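Local coordinates for protein glycoside Hydrolase Family 43_12 (Metagenome, PDB 7JVH) that belongs to glycoside hydrolase family 43, subfamily 12, and probably hydrolyses glycosidic bonds in plant-derived polysaccharides or oligosaccharides, at residues Q109-C115 and E141-P145; A399-P403 and E427-I431; I431-F435 and L461-Q465. All coordinates share one frame; numbering follows the deposited sequence.

In the fold
Side-chain chemistry changes along a path from the family 43 beta-propeller domain into the C-terminal domain. Interaction 1, partly buried, lies within that propeller and mixes a carboxylate, two cysteines and a backbone bond between loops. Interaction 2, about 11 Å away between centres and also partly buried, lies at the junction: the guanidinium of Arg401 reaches back to Cys115 of interaction 1 and forward, weakly, to Tyr464 of interaction 3. Interaction 3 is wholly buried and apolar, a contact between strands of one sheet. It shares Ile431 with interaction 2, and Met400 packs against its aromatic rings, whereas interactions 1 and 3 do not touch.

Interaction 1. Residues Q109-C115 and E141-P145; sequences QLDPTTC and EFCAP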
loop_
_atom_site.group_PDB
_atom_site.type_symbol
_atom_site.label_atom_id
_atom_site.label_comp_id
_atom_site.label_asym_id
_atom_site.label_seq_id
_atom_site.Cartn_x
_atom_site.Cartn_y
_atom_site.Cartn_z
ATOM N N GLN A 109 -8.947 15.598 5.187
ATOM C CA GLN A 109 -8.248 15.212 3.962
ATOM C C GLN A 109 -8.806 13.918 3.380
ATOM O O GLN A 109 -8.760 13.703 2.168
ATOM C CB GLN A 109 -6.755 15.017 4.245
ATOM C CG GLN A 109 -6.010 16.275 4.678
ATOM C CD GLN A 109 -4.636 15.962 5.281
ATOM O OE1 GLN A 109 -4.510 15.082 6.144
ATOM N NE2 GLN A 109 -3.613 16.697 4.841
ATOM N N LEU A 110 -9.324 13.053 4.261
ATOM C CA LEU A 110 -9.725 11.687 3.920
ATOM C C LEU A 110 -10.639 11.127 5.000
ATOM O O LEU A 110 -10.251 11.034 6.168
ATOM C CB LEU A 110 -8.479 10.807 3.773
ATOM C CG LEU A 110 -8.600 9.287 3.638
ATOM C CD1 LEU A 110 -9.329 8.868 2.371
ATOM C CD2 LEU A 110 -7.215 8.668 3.663
ATOM N N ASP A 111 -11.859 10.751 4.597
ATOM C CA ASP A 111 -12.897 10.270 5.498
ATOM C C ASP A 111 -13.513 9.021 4.878
ATOM O O ASP A 111 -14.555 9.098 4.223
ATOM C CB ASP A 111 -13.949 11.360 5.698
ATOM C CG ASP A 111 -15.113 10.921 6.565
ATOM O OD1 ASP A 111 -15.031 9.854 7.180
ATOM O OD2 ASP A 111 -16.122 11.650 6.628
ATOM N N PRO A 112 -12.886 7.835 5.067
ATOM C CA PRO A 112 -13.285 6.632 4.345
ATOM C C PRO A 112 -14.353 5.771 5.043
ATOM O O PRO A 112 -14.437 4.578 4.758
ATOM C CB PRO A 112 -11.958 5.874 4.226
ATOM C CG PRO A 112 -11.142 6.312 5.420
ATOM C CD PRO A 112 -11.743 7.588 5.960
ATOM N N THR A 113 -15.168 6.393 5.903
ATOM C CA THR A 113 -16.260 5.736 6.634
ATOM C C THR A 113 -16.926 4.600 5.857
ATOM O O THR A 113 -17.005 3.501 6.352
ATOM C CB THR A 113 -17.321 6.772 7.038
ATOM O OG1 THR A 113 -16.671 7.896 7.623
ATOM C CG2 THR A 113 -18.318 6.210 8.030
ATOM N N THR A 114 -17.393 4.896 4.636
ATOM C CA THR A 114 -18.117 3.946 3.785
ATOM C C THR A 114 -17.422 3.647 2.447
ATOM O O THR A 114 -18.063 3.220 1.480
ATOM C CB THR A 114 -19.577 4.407 3.514
ATOM O OG1 THR A 114 -19.580 5.593 2.716
ATOM C CG2 THR A 114 -20.298 4.693 4.795
ATOM N N CYS A 115 -16.097 3.823 2.426
ATOM C CA CYS A 115 -15.265 3.589 1.257
ATOM C C CYS A 115 -15.213 2.110 0.895
ATOM O O CYS A 115 -15.046 1.257 1.767
ATOM C CB CYS A 115 -13.862 4.088 1.564
ATOM S SG CYS A 115 -12.685 4.144 0.182
ATOM N N GLU A 141 -9.058 10.469 -5.035
ATOM C CA GLU A 141 -9.667 10.035 -3.787
ATOM C C GLU A 141 -11.129 9.656 -4.058
ATOM O O GLU A 141 -11.991 10.504 -4.024
ATOM C CB GLU A 141 -9.557 11.146 -2.727
ATOM C CG GLU A 141 -10.369 10.912 -1.446
ATOM C CD GLU A 141 -9.949 11.799 -0.303
ATOM O OE1 GLU A 141 -9.050 11.411 0.432
ATOM O OE2 GLU A 141 -10.519 12.886 -0.134
ATOM N N PHE A 142 -11.360 8.365 -4.336
ATOM C CA PHE A 142 -12.671 7.794 -4.610
ATOM C C PHE A 142 -13.378 7.465 -3.316
ATOM O O PHE A 142 -13.670 6.313 -3.034
ATOM C CB PHE A 142 -12.557 6.535 -5.486
ATOM C CG PHE A 142 -12.203 6.818 -6.924
ATOM C CD1 PHE A 142 -12.985 7.701 -7.695
ATOM C CD2 PHE A 142 -11.114 6.208 -7.531
ATOM C CE1 PHE A 142 -12.675 7.949 -9.021
ATOM C CE2 PHE A 142 -10.812 6.461 -8.876
ATOM C CZ PHE A 142 -11.597 7.322 -9.614
ATOM N N CYS A 143 -13.616 8.508 -2.519
ATOM C CA CYS A 143 -14.405 8.481 -1.294
ATOM C C CYS A 143 -14.435 9.927 -0.792
ATOM O O CYS A 143 -13.828 10.794 -1.409
ATOM C CB CYS A 143 -13.836 7.494 -0.252
ATOM S SG CYS A 143 -12.375 8.027 0.690
ATOM N N ALA A 144 -15.154 10.178 0.308
ATOM C CA ALA A 144 -15.246 11.513 0.902
ATOM C C ALA A 144 -13.894 11.945 1.477
ATOM O O ALA A 144 -13.082 11.092 1.835
ATOM C CB ALA A 144 -16.327 11.518 1.974
ATOM N N PRO A 145 -13.585 13.261 1.600
ATOM C CA PRO A 145 -14.477 14.346 1.166
ATOM C C PRO A 145 -14.498 14.697 -0.339
ATOM O O PRO A 145 -15.412 15.364 -0.771
ATOM C CB PRO A 145 -13.912 15.559 1.927
ATOM C CG PRO A 145 -12.451 15.258 2.069
ATOM C CD PRO A 145 -12.358 13.768 2.240
#
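The carboxylate of Glu141 faces the backbone oxygen of Gln109, an unusual meeting of acceptors: OE1 lies 2.9 Å and OE2 3.0 Å from Gln109 O. Such closeness would probably be costly if the carboxylate is charged, and the weak hydrogen bond that OE2 receives from Cys146 N may offset part of it. Glu141 gets there with CG anti to its backbone N (chi1 170°) and an extended chain beyond, and on the way crosses Leu110, whose CD1 touches OE1 at 3.2 Å. With an alanine at Glu141, the flank of Leu110 and the amide of Cys146 would probably each be left without the carboxylate they meet.

The same Leu110 methyl rests on sulfur, CD1 lying 3.6 Å from Cys143 SG. From another direction Cys115 SG packs on Cys143 CB at 3.6 Å; the two SG atoms of Cys143 and Cys115 are 3.9 Å apart, too far for a disulfide. Beside this apolar patch one backbone bond joins the segments, Asp111 N to Ala144 O at 3.0 Å and nearly straight at 162°. Next to it, the peptide before Pro145 is cis, and the proline ring lies against Gln109 O through CD. A type I turn then carries the chain from Pro112 to Cys115.

The arrangement is that of a blade-to-blade connection in the family 43 beta-propeller: the loop linking strand 98-102 of one four-stranded blade to strand 120-129 of the next lies on the turn that follows strand 134-142.

Interaction 2. Residues A399-P403 and E427-I431; sequences AMRGP and EVQPI
Arg401 runs alongside the backbone of Gln429, its aliphatic part following one carbonyl oxygen and its tip turning to several partners. Its CB lies 3.7 Å from Gln429 O, and CG stays near the same oxygen. CG stands anti to the carbonyl carbon (chi1 -56°), and the chain continues extended as far as NE, so that CD passes 3.4 Å from Gln429 O. At NE the partner becomes Val428, whose CG1 approaches to 3.7 Å, while the NE proton is taken by Cys115 O.

Beyond CZ the guanidinium is enclosed from two sides. Val428 CA sits over one face and CE of the selenomethionine Met400 over the opposite one, each offset toward the rim. A water in the plane of the group accepts from Arg401 NH1 at 3.0 Å and donates to Gln429 O at 2.9 Å, so the polar end bridges back to the carbonyl that the aliphatic part skirts. NH2 makes a salt bridge with Glu467, and NH1 a weak hydrogen bond with Tyr464 OH. Behind the side chain, Arg401 O touches Pro430 CB at 3.4 Å.

No helix takes part. Arg401 follows the short strand 399-400, which pairs antiparallel with strand 82-83, and the loop 427-431 leads into strand 433-437; Tyr464 on strand 458-464 lies beside Met400 and Ile431, and the 109-115 loop lies near Arg401, Val428 and Pro430.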
loop_
_atom_site.group_PDB
_atom_site.type_symbol
_atom_site.label_atom_id
_atom_site.label_comp_id
_atom_site.label_asym_id
_atom_site.label_seq_id
_atom_site.Cartn_x
_atom_site.Cartn_y
_atom_site.Cartn_z
ATOM N N ALA A 399 -5.951 1.724 10.530
ATOM C CA ALA A 399 -7.318 1.302 10.802
ATOM C C ALA A 399 -8.044 1.273 9.461
ATOM O O ALA A 399 -7.607 1.905 8.503
ATOM C CB ALA A 399 -7.981 2.267 11.755
HETATM N N MSE A 400 -9.137 0.509 9.389
HETATM C CA MSE A 400 -9.976 0.447 8.203
HETATM C C MSE A 400 -11.096 1.474 8.320
HETATM O O MSE A 400 -11.831 1.466 9.299
HETATM C CB MSE A 400 -10.560 -0.959 8.031
HETATM C CG MSE A 400 -9.532 -2.022 7.687
HETATM SE SE MSE A 400 -8.690 -1.683 5.950
HETATM C CE MSE A 400 -10.176 -1.256 4.726
ATOM N N ARG A 401 -11.191 2.366 7.328
ATOM C CA ARG A 401 -12.351 3.229 7.136
ATOM C C ARG A 401 -12.603 4.283 8.229
ATOM O O ARG A 401 -13.720 4.765 8.384
ATOM C CB ARG A 401 -13.622 2.386 6.920
ATOM C CG ARG A 401 -13.514 1.393 5.769
ATOM C CD ARG A 401 -14.839 0.732 5.466
ATOM N NE ARG A 401 -14.822 0.105 4.149
ATOM C CZ ARG A 401 -14.557 -1.181 3.916
ATOM N NH1 ARG A 401 -14.265 -2.021 4.894
ATOM N NH2 ARG A 401 -14.600 -1.636 2.662
ATOM N N GLY A 402 -11.551 4.666 8.961
ATOM C CA GLY A 402 -11.664 5.670 10.004
ATOM C C GLY A 402 -10.417 5.779 10.872
ATOM O O GLY A 402 -9.524 4.940 10.788
ATOM N N PRO A 403 -10.328 6.810 11.740
ATOM C CA PRO A 403 -9.161 6.983 12.606
ATOM C C PRO A 403 -9.188 6.070 13.830
ATOM O O PRO A 403 -10.260 5.811 14.386
ATOM C CB PRO A 403 -9.251 8.456 13.027
ATOM C CG PRO A 403 -10.699 8.805 12.898
ATOM C CD PRO A 403 -11.337 7.862 11.913
ATOM N N GLU A 427 -18.929 -5.321 7.828
ATOM C CA GLU A 427 -19.603 -4.113 7.405
ATOM C C GLU A 427 -18.673 -3.144 6.725
ATOM O O GLU A 427 -17.513 -3.036 7.101
ATOM C CB GLU A 427 -20.241 -3.422 8.600
ATOM C CG GLU A 427 -21.408 -4.187 9.190
ATOM C CD GLU A 427 -22.051 -3.468 10.346
ATOM O OE1 GLU A 427 -22.423 -2.289 10.202
ATOM O OE2 GLU A 427 -22.189 -4.097 11.406
ATOM N N VAL A 428 -19.213 -2.409 5.732
ATOM C CA VAL A 428 -18.507 -1.325 5.071
ATOM C C VAL A 428 -18.692 -0.085 5.957
ATOM O O VAL A 428 -19.444 0.834 5.657
ATOM C CB VAL A 428 -19.028 -1.117 3.639
ATOM C CG1 VAL A 428 -18.304 0.034 2.943
ATOM C CG2 VAL A 428 -18.926 -2.429 2.859
ATOM N N GLN A 429 -17.957 -0.081 7.072
ATOM C CA GLN A 429 -18.074 0.906 8.141
ATOM C C GLN A 429 -16.721 0.928 8.838
ATOM O O GLN A 429 -15.926 0.012 8.657
ATOM C CB GLN A 429 -19.145 0.456 9.154
ATOM C CG GLN A 429 -20.580 0.476 8.643
ATOM C CD GLN A 429 -21.077 1.880 8.420
ATOM O OE1 GLN A 429 -21.077 2.674 9.362
ATOM N NE2 GLN A 429 -21.525 2.207 7.180
ATOM N N PRO A 430 -16.409 1.960 9.650
ATOM C CA PRO A 430 -15.204 1.914 10.487
ATOM C C PRO A 430 -15.344 0.829 11.561
ATOM O O PRO A 430 -16.396 0.737 12.171
ATOM C CB PRO A 430 -15.151 3.316 11.119
ATOM C CG PRO A 430 -16.529 3.870 10.972
ATOM C CD PRO A 430 -17.175 3.209 9.786
ATOM N N ILE A 431 -14.299 0.015 11.746
ATOM C CA ILE A 431 -14.264 -1.031 12.776
ATOM C C ILE A 431 -13.106 -0.790 13.752
ATOM O O ILE A 431 -12.088 -0.227 13.381
ATOM C CB ILE A 431 -14.185 -2.456 12.181
ATOM C CG1 ILE A 431 -12.975 -2.630 11.271
ATOM C CG2 ILE A 431 -15.446 -2.764 11.405
ATOM C CD1 ILE A 431 -12.819 -4.035 10.729
HETATM O O HOH W 1 -13.993 -1.966 7.884
#

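Interaction 3. Residues I431-F435 and L461-Q465; sequences ISALF and LICYQ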
loop_
_atom_site.group_PDB
_atom_site.type_symbol
_atom_site.label_atom_id
_atom_site.label_comp_id
_atom_site.label_asym_id
_atom_site.label_seq_id
_atom_site.Cartn_x
_atom_site.Cartn_y
_atom_site.Cartn_z
ATOM N N ILE A 431 -14.299 0.015 11.746
ATOM C CA ILE A 431 -14.264 -1.031 12.776
ATOM C C ILE A 431 -13.106 -0.790 13.752
ATOM O O ILE A 431 -12.088 -0.227 13.381
ATOM C CB ILE A 431 -14.185 -2.456 12.181
ATOM C CG1 ILE A 431 -12.975 -2.630 11.271
ATOM C CG2 ILE A 431 -15.446 -2.764 11.405
ATOM C CD1 ILE A 431 -12.819 -4.035 10.729
ATOM N N SER A 432 -13.305 -1.196 15.007
ATOM C CA SER A 432 -12.343 -0.978 16.077
ATOM C C SER A 432 -11.288 -2.077 16.039
ATOM O O SER A 432 -11.355 -3.040 16.786
ATOM C CB SER A 432 -13.043 -0.925 17.437
ATOM O OG SER A 432 -13.996 -1.960 17.538
ATOM N N ALA A 433 -10.328 -1.914 15.133
ATOM C CA ALA A 433 -9.228 -2.831 14.921
ATOM C C ALA A 433 -8.001 -2.065 14.392
ATOM O O ALA A 433 -8.135 -1.131 13.622
ATOM C CB ALA A 433 -9.643 -3.922 13.961
ATOM N N LEU A 434 -6.809 -2.458 14.853
ATOM C CA LEU A 434 -5.546 -1.876 14.411
ATOM C C LEU A 434 -4.769 -2.943 13.664
ATOM O O LEU A 434 -4.661 -4.071 14.141
ATOM C CB LEU A 434 -4.739 -1.321 15.583
ATOM C CG LEU A 434 -3.716 -0.237 15.270
ATOM C CD1 LEU A 434 -4.363 0.966 14.616
ATOM C CD2 LEU A 434 -2.987 0.169 16.540
ATOM N N PHE A 435 -4.249 -2.575 12.480
ATOM C CA PHE A 435 -3.754 -3.521 11.505
ATOM C C PHE A 435 -2.323 -3.226 11.075
ATOM O O PHE A 435 -1.884 -2.072 11.018
ATOM C CB PHE A 435 -4.632 -3.530 10.258
ATOM C CG PHE A 435 -5.950 -4.238 10.436
ATOM C CD1 PHE A 435 -5.997 -5.611 10.649
ATOM C CD2 PHE A 435 -7.152 -3.530 10.369
ATOM C CE1 PHE A 435 -7.198 -6.259 10.802
ATOM C CE2 PHE A 435 -8.362 -4.181 10.524
ATOM C CZ PHE A 435 -8.394 -5.544 10.733
ATOM N N LEU A 461 -7.814 -11.458 17.483
ATOM C CA LEU A 461 -6.773 -11.377 16.478
ATOM C C LEU A 461 -7.407 -11.612 15.123
ATOM O O LEU A 461 -8.208 -12.530 14.970
ATOM C CB LEU A 461 -5.709 -12.460 16.770
ATOM C CG LEU A 461 -4.655 -12.747 15.709
ATOM C CD1 LEU A 461 -3.650 -11.608 15.606
ATOM C CD2 LEU A 461 -3.978 -14.058 16.041
ATOM N N ILE A 462 -7.005 -10.805 14.137
ATOM C CA ILE A 462 -7.655 -10.750 12.830
ATOM C C ILE A 462 -6.652 -10.838 11.678
ATOM O O ILE A 462 -5.629 -10.151 11.684
ATOM C CB ILE A 462 -8.431 -9.427 12.646
ATOM C CG1 ILE A 462 -9.352 -9.163 13.832
ATOM C CG2 ILE A 462 -9.219 -9.463 11.342
ATOM C CD1 ILE A 462 -10.063 -7.841 13.774
ATOM N N CYS A 463 -6.974 -11.685 10.692
ATOM C CA CYS A 463 -6.364 -11.685 9.369
ATOM C C CYS A 463 -7.457 -11.222 8.366
ATOM O O CYS A 463 -8.501 -11.869 8.228
ATOM C CB CYS A 463 -5.824 -13.080 9.027
ATOM S SG CYS A 463 -4.654 -13.760 10.247
ATOM N N TYR A 464 -7.185 -10.106 7.674
ATOM C CA TYR A 464 -8.181 -9.332 6.938
ATOM C C TYR A 464 -7.710 -8.996 5.525
ATOM O O TYR A 464 -6.692 -8.334 5.349
ATOM C CB TYR A 464 -8.406 -8.014 7.684
ATOM C CG TYR A 464 -9.574 -7.168 7.219
ATOM C CD1 TYR A 464 -9.432 -6.237 6.182
ATOM C CD2 TYR A 464 -10.805 -7.237 7.869
ATOM C CE1 TYR A 464 -10.501 -5.448 5.782
ATOM C CE2 TYR A 464 -11.862 -6.428 7.496
ATOM C CZ TYR A 464 -11.707 -5.544 6.438
ATOM O OH TYR A 464 -12.741 -4.735 5.990
ATOM N N GLN A 465 -8.477 -9.432 4.521
ATOM C CA GLN A 465 -8.325 -8.982 3.134
ATOM C C GLN A 465 -9.389 -7.914 2.852
ATOM O O GLN A 465 -9.069 -6.774 2.499
ATOM C CB GLN A 465 -8.443 -10.167 2.181
ATOM C CG GLN A 465 -8.501 -9.856 0.686
ATOM C CD GLN A 465 -7.432 -8.873 0.208
ATOM O OE1 GLN A 465 -7.787 -7.831 -0.318
ATOM N NE2 GLN A 465 -6.143 -9.184 0.396
#
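One face of the six-stranded antiparallel sheet in the C-terminal domain brings Phe435 against Ile462 and Tyr464, residues of strands that are second neighbours, with strand 560-566 between them. The segments of strands 433-435 and 461-464 approach to 8.6 Å between axes and run at 59° to each other, so side chains alone span the interval.

Phe435 takes the largest share of the contact. Ile462 CG2 comes at the edge of its ring, in plane, 3.8 Å from CE1, and Tyr464 CB lies at the same distance from CE1. With CG anti to the backbone N (chi1 -170°), Tyr464 crosses Phe435 at about a right angle, the ring centroids of Phe435 and Tyr464 5.3 Å apart and their planes inclined at 41°. Ile462 also extends CD1 to 3.9 Å from Ala433 CB, and Ile431 CD1 meets Tyr464 CE2 at 4.1 Å.

Met400 of strand 399-400 packs against both rings, whereas Leu461 and Cys463 point the other way, onto strand 525-531 of a second sheet. The contact therefore lies on the outer face of a sheet in the two-sheet beta-sandwich, the concanavalin A-like fold of this C-terminal domain.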